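Local coordinates for DNA polymerase II large subunit (Pyrococcus horikoshii, PDB 7OEC), which contains the intein crystallised here, which probably excises itself from the polymerase precursor and joins the flanking pieces by protein splicing, at residues D8-L12 and V159-E163; E69-A75 and D146-N152; T76-I80 and E91-D95; V114-I120 and K132-I138. The protein carries 2 engineered substitutions. All coordinates share one frame; numbering follows the deposited sequence.

How the contacts relate
Contact 1 closes the longest loop of the four, tying D8-L12 near the start to V159-E163 near the end; the other three contacts are nested inside it. Contact 2 follows, its centre about 14 Å from that of contact 1, and L151 packs against I11 and V159 between them. Contact 3 takes up the chain where E69-A75 ends, and contact 4 comes after it; both are nested inside contact 2 as well. These last two lie in one four-stranded antiparallel sheet, where I80 touches I138 between neighbouring strands. Contacts 2 and 4, centres about 26 Å apart, sit on opposite sides of the chain's centre. The four sample a compact, mostly beta intein whose terminal regions contact 1 brings together.

Contact 1 (D8-L12 and V159-E163); sequences DTRIL and VIINE
R10 lays its guanidinium flat against the side-chain amide of N162, the two planes only 12° apart. N162 OD1 sits over the centre of the guanidinium face, 3.1 Å from R10 CZ, while D8 and a bridging water lie at the edge. There R10 NH1 gives a straight bond to D8 O at 2.8 Å, almost exactly in the guanidinium plane, and R10 NH2 bonds a water that reaches weakly to E163 OE2. Bends at chi2 and chi3 fold the arginine chain back and bring its charged end over the amide. The positive charge above OD1 probably polarises the amide.

N162 OD1 also accepts a hydrogen bond from R10 N at 2.8 Å, the donor coming nearly end-on to the C=O bond. Its partner atom ND2 bonds S89 O and a water shared with T9 OG1, a hydroxyl that is also bound to P6 O. Both ends of this buried amide are thus satisfied, and asparagine further suits a residue whose phi is positive (49°).

Main-chain bonds continue the join: N162 N to R10 O at 2.8 Å, then L12 N to I160 O at 3.0 Å. Branched apolar residues fill in beside them, with I11 CD1 against V159 CG1 at 3.8 Å. The single bridge I11-I161 stitches strand 10-15 to the hairpin of strands 158-161 and 165-168, the closure of N- and C-terminal regions characteristic of the Hint fold of intein splicing domains.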
# COMPACT_ATOMS: atom_id res chain seq x y z
N ASP A 8 -7.78 -0.75 7.57
CA ASP A 8 -8.45 0.48 7.16
C ASP A 8 -7.67 1.27 6.11
O ASP A 8 -8.14 2.31 5.65
CB ASP A 8 -8.81 1.35 8.36
CG ASP A 8 -7.61 1.91 9.12
OD1 ASP A 8 -6.47 1.65 8.71
OD2 ASP A 8 -7.82 2.62 10.15
N THR A 9 -6.52 0.77 5.68
CA THR A 9 -5.79 1.39 4.59
C THR A 9 -6.61 1.31 3.32
O THR A 9 -7.17 0.26 3.01
CB THR A 9 -4.49 0.62 4.37
OG1 THR A 9 -3.68 0.61 5.55
CG2 THR A 9 -3.66 1.20 3.25
N ARG A 10 -6.67 2.41 2.59
CA ARG A 10 -7.41 2.44 1.34
C ARG A 10 -6.46 2.15 0.20
O ARG A 10 -5.29 2.55 0.23
CB ARG A 10 -8.11 3.77 1.12
CG ARG A 10 -9.37 3.96 1.97
CD ARG A 10 -9.04 4.32 3.40
NE ARG A 10 -8.34 5.60 3.53
CZ ARG A 10 -7.46 5.89 4.50
NH1 ARG A 10 -7.15 4.97 5.45
NH2 ARG A 10 -6.87 7.09 4.50
N ILE A 11 -6.97 1.46 -0.81
CA ILE A 11 -6.18 1.14 -1.99
C ILE A 11 -6.95 1.44 -3.27
O ILE A 11 -8.17 1.22 -3.35
CB ILE A 11 -5.71 -0.32 -1.94
CG1 ILE A 11 -4.72 -0.59 -3.06
CG2 ILE A 11 -6.87 -1.21 -1.90
CD1 ILE A 11 -3.94 -1.88 -2.84
N LEU A 12 -6.24 1.99 -4.27
CA LEU A 12 -6.85 2.35 -5.54
C LEU A 12 -6.91 1.14 -6.47
O LEU A 12 -5.88 0.51 -6.78
CB LEU A 12 -6.02 3.45 -6.20
CG LEU A 12 -6.58 4.08 -7.47
CD1 LEU A 12 -7.93 4.75 -7.22
CD2 LEU A 12 -5.57 5.05 -8.08
N VAL A 159 1.63 -0.13 -5.10
CA VAL A 159 0.22 0.16 -4.91
C VAL A 159 0.11 1.64 -4.61
O VAL A 159 1.10 2.33 -4.30
CB VAL A 159 -0.41 -0.69 -3.78
CG1 VAL A 159 -0.43 -2.17 -4.13
CG2 VAL A 159 0.33 -0.51 -2.48
N ILE A 160 -1.12 2.14 -4.71
CA ILE A 160 -1.44 3.55 -4.49
C ILE A 160 -2.46 3.60 -3.37
O ILE A 160 -3.59 3.12 -3.52
CB ILE A 160 -1.92 4.22 -5.78
CG1 ILE A 160 -0.79 4.10 -6.83
CG2 ILE A 160 -2.27 5.66 -5.50
CD1 ILE A 160 -1.14 4.57 -8.16
N ILE A 161 -2.06 4.13 -2.21
CA ILE A 161 -2.84 3.95 -1.00
C ILE A 161 -3.27 5.28 -0.39
O ILE A 161 -2.67 6.33 -0.61
CB ILE A 161 -2.12 3.09 0.05
CG1 ILE A 161 -0.85 3.75 0.54
CG2 ILE A 161 -1.94 1.65 -0.49
CD1 ILE A 161 -0.29 3.07 1.79
N ASN A 162 -4.33 5.22 0.40
CA ASN A 162 -4.83 6.36 1.14
C ASN A 162 -4.94 7.55 0.18
O ASN A 162 -5.60 7.41 -0.86
CB ASN A 162 -4.00 6.59 2.38
CG ASN A 162 -4.13 5.45 3.36
OD1 ASN A 162 -4.99 4.59 3.20
ND2 ASN A 162 -3.28 5.42 4.36
N GLU A 163 -4.38 8.71 0.52
CA GLU A 163 -4.49 9.90 -0.32
C GLU A 163 -3.44 9.83 -1.43
O GLU A 163 -2.51 10.64 -1.51
CB GLU A 163 -4.32 11.16 0.52
CG GLU A 163 -5.33 11.21 1.67
CD GLU A 163 -4.78 10.73 3.04
OE1 GLU A 163 -3.76 10.00 3.07
OE2 GLU A 163 -5.37 11.12 4.10
O HOH W 1 -2.62 3.21 6.29
O HOH W 2 -4.84 8.36 5.66
O HOH W 3 -3.24 0.61 -5.78

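Contact 2 (E69-A75 and D146-N152); sequences EVIKAPA and DFVFSLN
K72 stretches out over the ring of F147, crossing it obliquely, and on the way runs side by side with F149, both pointing the same way. The lysine chain leaves with CG anti to the backbone N (chi1 176°) and stays extended, which carries K72 CE to a spot over the F147 face, 3.4 Å from F147 CG and offset toward the rim. K72 NZ follows over the same face, 4.5 Å from the F147 ring centroid, making a cation-pi contact. Lower down, K72 CG lies 3.7 Å from F149 CE2: CB, CG and CD run along F149, while CE (CH-pi) and NZ use F147. A long, flexible side chain with an apolar stem suits both tasks. An alanine in place of F147 would probably cost the ammonium group its pi partner and let the end of the lysine swing more freely.

This is an antiparallel pairing within the large curled sheet of the Hint (intein) fold, strand 61-74 also pairing with 40-43 and 50-56, and strand 147-153 with 5-6. K72 with F149 forms a non-hydrogen-bonded pair, and I71 with S150 and A73 with V148 are hydrogen-bonded pairs. A73 and V148 exchange their bonds at 2.9 Å (A73 N to V148 O) and 2.8 Å (V148 N to A73 O). V70, K72, F149 and L151 share one face, where L24, L27 and Y28 of helix 24-29 pack; I71, A73, V148 and S150 share the other. At the far end A75 N reaches D146 O at 2.9 Å, and A75 CB lies 4.2 Å from V148 CG1.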
# COMPACT_ATOMS: atom_id res chain seq x y z
N GLU A 69 -3.37 -12.51 -5.01
CA GLU A 69 -3.97 -13.00 -3.77
C GLU A 69 -4.08 -11.84 -2.79
O GLU A 69 -3.41 -10.82 -2.93
CB GLU A 69 -3.18 -14.14 -3.15
CG GLU A 69 -1.84 -13.75 -2.70
CD GLU A 69 -0.99 -14.97 -2.28
OE1 GLU A 69 -0.90 -15.96 -3.03
OE2 GLU A 69 -0.42 -14.93 -1.19
N VAL A 70 -4.98 -12.00 -1.83
CA VAL A 70 -5.11 -11.09 -0.70
C VAL A 70 -4.93 -11.93 0.56
O VAL A 70 -5.35 -13.09 0.62
CB VAL A 70 -6.48 -10.39 -0.76
CG1 VAL A 70 -6.58 -9.52 -1.97
CG2 VAL A 70 -7.62 -11.42 -0.82
N ILE A 71 -4.32 -11.34 1.58
CA ILE A 71 -3.85 -12.08 2.74
C ILE A 71 -4.30 -11.35 4.00
O ILE A 71 -4.21 -10.13 4.08
CB ILE A 71 -2.32 -12.24 2.72
CG1 ILE A 71 -1.89 -12.91 1.43
CG2 ILE A 71 -1.85 -12.97 4.03
CD1 ILE A 71 -0.43 -12.83 1.16
N LYS A 72 -4.75 -12.12 4.98
CA LYS A 72 -5.08 -11.62 6.31
C LYS A 72 -4.24 -12.42 7.30
O LYS A 72 -4.25 -13.65 7.26
CB LYS A 72 -6.57 -11.82 6.56
CG LYS A 72 -7.04 -11.44 7.96
CD LYS A 72 -8.52 -11.70 8.08
CE LYS A 72 -9.05 -11.71 9.48
NZ LYS A 72 -10.51 -12.01 9.50
N ALA A 73 -3.49 -11.72 8.13
CA ALA A 73 -2.56 -12.35 9.04
C ALA A 73 -2.71 -11.77 10.44
O ALA A 73 -3.09 -10.60 10.60
CB ALA A 73 -1.13 -12.08 8.59
N PRO A 74 -2.41 -12.55 11.47
CA PRO A 74 -2.46 -12.00 12.82
C PRO A 74 -1.45 -10.89 12.97
O PRO A 74 -0.34 -10.95 12.44
CB PRO A 74 -2.11 -13.20 13.71
CG PRO A 74 -1.53 -14.16 12.85
CD PRO A 74 -2.03 -13.98 11.50
N ALA A 75 -1.85 -9.88 13.70
CA ALA A 75 -0.98 -8.75 13.97
C ALA A 75 0.06 -9.16 15.01
O ALA A 75 -0.27 -9.77 16.03
CB ALA A 75 -1.85 -7.60 14.48
N ASP A 146 -6.54 -7.05 15.67
CA ASP A 146 -6.02 -8.40 15.74
C ASP A 146 -5.41 -8.90 14.44
O ASP A 146 -4.61 -9.83 14.47
CB ASP A 146 -7.13 -9.36 16.15
CG ASP A 146 -7.33 -9.43 17.65
OD1 ASP A 146 -6.37 -9.18 18.41
OD2 ASP A 146 -8.47 -9.77 18.07
N PHE A 147 -5.76 -8.30 13.30
CA PHE A 147 -5.31 -8.75 11.99
C PHE A 147 -4.82 -7.59 11.16
O PHE A 147 -5.29 -6.45 11.30
CB PHE A 147 -6.44 -9.44 11.24
CG PHE A 147 -6.88 -10.69 11.89
CD1 PHE A 147 -6.15 -11.85 11.73
CD2 PHE A 147 -7.96 -10.73 12.75
CE1 PHE A 147 -6.49 -13.00 12.42
CE2 PHE A 147 -8.29 -11.90 13.41
CZ PHE A 147 -7.57 -13.00 13.25
N VAL A 148 -3.89 -7.90 10.27
CA VAL A 148 -3.37 -6.96 9.28
C VAL A 148 -3.49 -7.65 7.91
O VAL A 148 -3.73 -8.85 7.82
CB VAL A 148 -1.91 -6.55 9.59
CG1 VAL A 148 -1.92 -5.64 10.78
CG2 VAL A 148 -1.01 -7.75 9.80
N PHE A 149 -3.34 -6.86 6.85
CA PHE A 149 -3.71 -7.29 5.51
C PHE A 149 -2.65 -6.96 4.49
O PHE A 149 -1.91 -5.98 4.63
CB PHE A 149 -5.01 -6.62 5.07
CG PHE A 149 -6.20 -7.04 5.91
CD1 PHE A 149 -6.45 -6.43 7.12
CD2 PHE A 149 -7.06 -8.04 5.48
CE1 PHE A 149 -7.51 -6.78 7.85
CE2 PHE A 149 -8.15 -8.40 6.21
CZ PHE A 149 -8.36 -7.80 7.41
N SER A 150 -2.57 -7.76 3.44
CA SER A 150 -1.65 -7.47 2.36
C SER A 150 -2.23 -8.00 1.07
O SER A 150 -3.33 -8.55 1.04
CB SER A 150 -0.26 -8.06 2.60
OG SER A 150 0.73 -7.46 1.76
N LEU A 151 -1.46 -7.84 0.00
CA LEU A 151 -1.85 -8.36 -1.29
C LEU A 151 -0.60 -8.56 -2.11
O LEU A 151 0.44 -7.98 -1.83
CB LEU A 151 -2.78 -7.43 -2.08
CG LEU A 151 -2.21 -6.12 -2.59
CD1 LEU A 151 -3.12 -5.53 -3.59
CD2 LEU A 151 -1.88 -5.15 -1.49
N ASN A 152 -0.73 -9.38 -3.13
CA ASN A 152 0.33 -9.54 -4.12
C ASN A 152 -0.22 -9.09 -5.46
O ASN A 152 -1.21 -9.64 -5.95
CB ASN A 152 0.84 -10.96 -4.27
CG ASN A 152 2.02 -11.06 -5.31
OD1 ASN A 152 2.90 -10.17 -5.39
ND2 ASN A 152 2.04 -12.13 -6.07
O HOH W 4 0.56 -14.43 -5.01

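Contact 3 (T76-I80 and E91-D95); sequences TDHLI and ETTVD
I80 and T92 form an antiparallel hydrogen-bonded pair, I80 N to T92 O at 2.8 Å and T92 N to I80 O at 3.0 Å, and the neighbouring L79-T93 pair is non-hydrogen-bonded. Beyond it the strands give way to loop, and D77 takes over. With CG between its backbone N and carbonyl carbon (chi1 62°), its carboxylate meets V94 from the opposite direction: D77 OD1 accepts a straight hydrogen bond from V94 N at 3.2 Å, the donor standing 47° out of the carboxylate plane. D77 OD2 accepts a hydrogen bond from a water that also bonds T93 OG1 and accepts one from D95 N. A leucine in place of D77 would probably leave V94 N without its acceptor and this water held by fewer partners.

The contact belongs to the hairpin of strands 79-84 and 89-93, and T93 opens the T-x-x-H sequence known in inteins as block B. T93 OG1 bonds the backbone N of A4, consistent with block B lying beside the N-terminal splice junction in this family.

Apolar groups fill the space between: I80 CG1 crosses V94 CG1 at about a right angle, 4.1 Å away, and L79 CD2 rests 3.9 Å from T93 CG2. Beta-branched I80, T92 and T93 suit the strands. L79 CD1 passes E91 OE1 at 3.7 Å, while the other carboxylate oxygen, OE2, makes a salt bridge with R81.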
# COMPACT_ATOMS: atom_id res chain seq x y z
N THR A 76 1.32 -8.87 14.74
CA THR A 76 2.38 -9.10 15.71
C THR A 76 3.11 -7.80 15.98
O THR A 76 3.19 -7.33 17.12
CB THR A 76 3.29 -10.21 15.13
OG1 THR A 76 3.88 -9.76 13.90
CG2 THR A 76 2.46 -11.49 14.80
N ASP A 77 3.55 -7.13 14.95
CA ASP A 77 4.50 -6.09 15.25
C ASP A 77 3.80 -4.74 15.34
O ASP A 77 2.59 -4.59 15.13
CB ASP A 77 5.74 -6.17 14.35
CG ASP A 77 5.43 -5.99 12.89
OD1 ASP A 77 4.95 -4.86 12.59
OD2 ASP A 77 5.69 -6.92 12.05
N HIS A 78 4.56 -3.78 15.83
CA HIS A 78 4.08 -2.43 15.86
C HIS A 78 3.88 -1.95 14.44
O HIS A 78 4.40 -2.51 13.46
CB HIS A 78 5.13 -1.52 16.48
CG HIS A 78 5.24 -1.66 17.96
ND1 HIS A 78 5.29 -2.87 18.61
CD2 HIS A 78 5.27 -0.71 18.93
CE1 HIS A 78 5.35 -2.68 19.91
NE2 HIS A 78 5.39 -1.37 20.13
N LEU A 79 3.11 -0.93 14.33
CA LEU A 79 3.05 -0.25 13.07
C LEU A 79 3.85 1.03 13.17
O LEU A 79 4.16 1.52 14.26
CB LEU A 79 1.60 0.09 12.74
CG LEU A 79 0.58 -1.03 12.65
CD1 LEU A 79 -0.84 -0.42 12.50
CD2 LEU A 79 0.85 -1.91 11.52
N ILE A 80 4.18 1.56 12.01
CA ILE A 80 4.75 2.89 11.87
C ILE A 80 3.76 3.73 11.07
O ILE A 80 3.27 3.29 10.02
CB ILE A 80 6.13 2.83 11.21
CG1 ILE A 80 7.08 1.99 12.09
CG2 ILE A 80 6.70 4.23 11.01
CD1 ILE A 80 8.41 1.86 11.51
N GLU A 91 0.14 3.96 7.19
CA GLU A 91 0.71 3.12 8.23
C GLU A 91 1.10 1.79 7.63
O GLU A 91 0.39 1.26 6.77
CB GLU A 91 -0.33 2.82 9.34
CG GLU A 91 -0.74 4.07 10.07
CD GLU A 91 -1.84 3.87 11.09
OE1 GLU A 91 -2.36 2.74 11.25
OE2 GLU A 91 -2.17 4.86 11.75
N THR A 92 2.23 1.24 8.09
CA THR A 92 2.67 -0.08 7.67
C THR A 92 3.28 -0.82 8.84
O THR A 92 3.60 -0.23 9.87
CB THR A 92 3.73 -0.06 6.58
OG1 THR A 92 4.98 0.44 7.12
CG2 THR A 92 3.36 0.86 5.44
N THR A 93 3.45 -2.13 8.70
CA THR A 93 4.23 -2.81 9.72
C THR A 93 5.70 -2.35 9.71
O THR A 93 6.20 -1.75 8.74
CB THR A 93 4.13 -4.32 9.56
OG1 THR A 93 4.56 -4.65 8.26
CG2 THR A 93 2.74 -4.84 9.77
N VAL A 94 6.41 -2.63 10.81
CA VAL A 94 7.69 -1.97 11.07
C VAL A 94 8.72 -2.24 9.99
O VAL A 94 9.59 -1.40 9.76
CB VAL A 94 8.25 -2.35 12.46
CG1 VAL A 94 7.33 -1.91 13.44
CG2 VAL A 94 8.51 -3.82 12.57
N ASP A 95 8.73 -3.45 9.39
CA ASP A 95 9.74 -3.82 8.39
C ASP A 95 9.22 -3.74 6.97
O ASP A 95 9.89 -4.21 6.04
CB ASP A 95 10.26 -5.25 8.64
CG ASP A 95 11.06 -5.35 9.92
OD1 ASP A 95 11.69 -4.35 10.31
OD2 ASP A 95 11.04 -6.41 10.57
O HOH W 5 6.90 -5.73 9.23

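Contact 4 (V114-I120 and K132-I138); sequences VREGNII and KVAVKKI
V135 points into the curve of V114-I120 and meets it atom by atom. V135 CB faces two backbone carbonyls, lying 3.7 Å from N118 O and somewhat farther from R115 O. From there V135 CG1, anti to the backbone N (chi1 177°), heads for E116 CA at 4.1 Å. The other branch, V135 CG2, lies beside the backbone N, 3.5 Å from N118 O and 3.8 Å from I120 CG1; V114 CG1 meets the same methyl from another direction. Two short branches thus serve both the turn and the strand after it, which suits a valine.

R115 to N118 is a type II beta turn. G117, with phi of 93°, has a backbone in which a side chain would jam against the preceding carbonyl, so glycine is called for. V135 grips the turn with its own backbone: G117 N bonds V135 O at 2.8 Å, on a lone pair in the carbonyl plane, and V135 N bonds N118 O. N118 OD1 turns back to take R115 N at 3.0 Å, from well above its amide plane, and K109 NZ bonds it too. I120 and V133 then exchange a pair of nearly straight main-chain bonds. I119 CG2 lies on the stem of K132, 3.6 Å from K132 CB.

K136 and K137 both face E83 in a classic bulge, an extra residue that lets I138 point toward the turn as V135 does. Strand 119-123 edges the four-stranded sheet here; strand 130-141 lies between it and strand 79-84, and strand 97-102 packs on V114, N118 and I120.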
# COMPACT_ATOMS: atom_id res chain seq x y z
N VAL A 114 12.92 4.84 7.36
CA VAL A 114 12.48 6.11 6.79
C VAL A 114 12.72 7.20 7.81
O VAL A 114 12.59 6.98 9.03
CB VAL A 114 10.99 6.00 6.40
CG1 VAL A 114 10.45 7.34 5.86
CG2 VAL A 114 10.79 4.93 5.31
N ARG A 115 13.06 8.40 7.32
CA ARG A 115 13.36 9.54 8.18
C ARG A 115 12.49 10.73 7.82
O ARG A 115 12.09 10.91 6.66
CB ARG A 115 14.82 9.97 8.03
CG ARG A 115 15.84 8.86 8.50
CD ARG A 115 15.71 8.66 10.03
NE ARG A 115 16.50 7.56 10.58
CZ ARG A 115 16.03 6.35 10.92
NH1 ARG A 115 14.75 6.01 10.77
NH2 ARG A 115 16.88 5.45 11.44
N GLU A 116 12.22 11.56 8.83
CA GLU A 116 11.59 12.83 8.56
C GLU A 116 12.39 13.57 7.48
O GLU A 116 13.63 13.60 7.51
CB GLU A 116 11.51 13.68 9.82
CG GLU A 116 10.45 13.27 10.75
CD GLU A 116 10.45 14.15 12.02
OE1 GLU A 116 11.15 15.20 12.05
OE2 GLU A 116 9.79 13.77 12.99
N GLY A 117 11.66 14.17 6.54
CA GLY A 117 12.24 14.87 5.44
C GLY A 117 12.43 14.04 4.21
O GLY A 117 12.72 14.60 3.14
N ASN A 118 12.32 12.71 4.32
CA ASN A 118 12.34 11.89 3.11
C ASN A 118 11.11 12.25 2.26
O ASN A 118 10.07 12.66 2.78
CB ASN A 118 12.28 10.38 3.43
CG ASN A 118 13.57 9.82 4.02
OD1 ASN A 118 13.58 8.65 4.41
ND2 ASN A 118 14.64 10.62 4.11
N ILE A 119 11.22 12.06 0.95
CA ILE A 119 10.15 12.42 0.01
C ILE A 119 9.32 11.19 -0.35
O ILE A 119 9.87 10.16 -0.78
CB ILE A 119 10.72 13.07 -1.26
CG1 ILE A 119 11.48 14.35 -0.89
CG2 ILE A 119 9.64 13.32 -2.32
CD1 ILE A 119 10.64 15.46 -0.30
N ILE A 120 8.00 11.34 -0.30
CA ILE A 120 7.02 10.36 -0.77
C ILE A 120 6.36 10.94 -2.01
O ILE A 120 6.16 12.16 -2.11
CB ILE A 120 5.97 10.12 0.34
CG1 ILE A 120 6.60 9.59 1.61
CG2 ILE A 120 4.84 9.25 -0.14
CD1 ILE A 120 7.14 8.21 1.48
N LYS A 132 5.65 15.52 -5.13
CA LYS A 132 6.51 15.22 -3.98
C LYS A 132 5.99 15.84 -2.69
O LYS A 132 5.72 17.05 -2.63
CB LYS A 132 7.88 15.82 -4.23
CG LYS A 132 8.61 15.27 -5.43
CD LYS A 132 10.01 15.95 -5.58
CE LYS A 132 10.74 15.39 -6.80
NZ LYS A 132 12.09 15.98 -7.05
N VAL A 133 5.92 15.03 -1.64
CA VAL A 133 5.58 15.52 -0.30
C VAL A 133 6.58 14.96 0.70
O VAL A 133 6.94 13.78 0.66
CB VAL A 133 4.13 15.19 0.16
CG1 VAL A 133 3.11 15.91 -0.72
CG2 VAL A 133 3.87 13.71 0.20
N ALA A 134 7.01 15.79 1.63
CA ALA A 134 7.96 15.33 2.63
C ALA A 134 7.28 14.62 3.81
O ALA A 134 6.16 14.94 4.21
CB ALA A 134 8.74 16.54 3.15
N VAL A 135 7.98 13.64 4.38
CA VAL A 135 7.59 13.06 5.66
C VAL A 135 7.81 14.11 6.74
O VAL A 135 8.94 14.59 6.92
CB VAL A 135 8.38 11.78 5.97
CG1 VAL A 135 8.00 11.22 7.33
CG2 VAL A 135 8.13 10.71 4.92
N LYS A 136 6.75 14.42 7.48
CA LYS A 136 6.79 15.46 8.50
C LYS A 136 6.91 14.87 9.90
O LYS A 136 7.62 15.43 10.75
CB LYS A 136 5.55 16.37 8.39
CG LYS A 136 5.53 17.53 9.40
CD LYS A 136 4.31 18.46 9.22
CE LYS A 136 2.98 17.70 9.44
NZ LYS A 136 2.87 16.91 10.76
N LYS A 137 6.30 13.71 10.11
CA LYS A 137 6.33 13.11 11.44
C LYS A 137 6.21 11.61 11.30
O LYS A 137 5.49 11.12 10.44
CB LYS A 137 5.19 13.60 12.32
CG LYS A 137 5.36 13.19 13.76
CD LYS A 137 4.23 13.72 14.63
CE LYS A 137 4.43 13.36 16.12
NZ LYS A 137 5.35 14.31 16.86
N ILE A 138 6.90 10.88 12.17
CA ILE A 138 6.86 9.43 12.18
C ILE A 138 6.52 9.00 13.60
O ILE A 138 7.09 9.50 14.57
CB ILE A 138 8.21 8.84 11.76
CG1 ILE A 138 8.56 9.40 10.39
CG2 ILE A 138 8.13 7.30 11.73
CD1 ILE A 138 9.87 8.88 9.88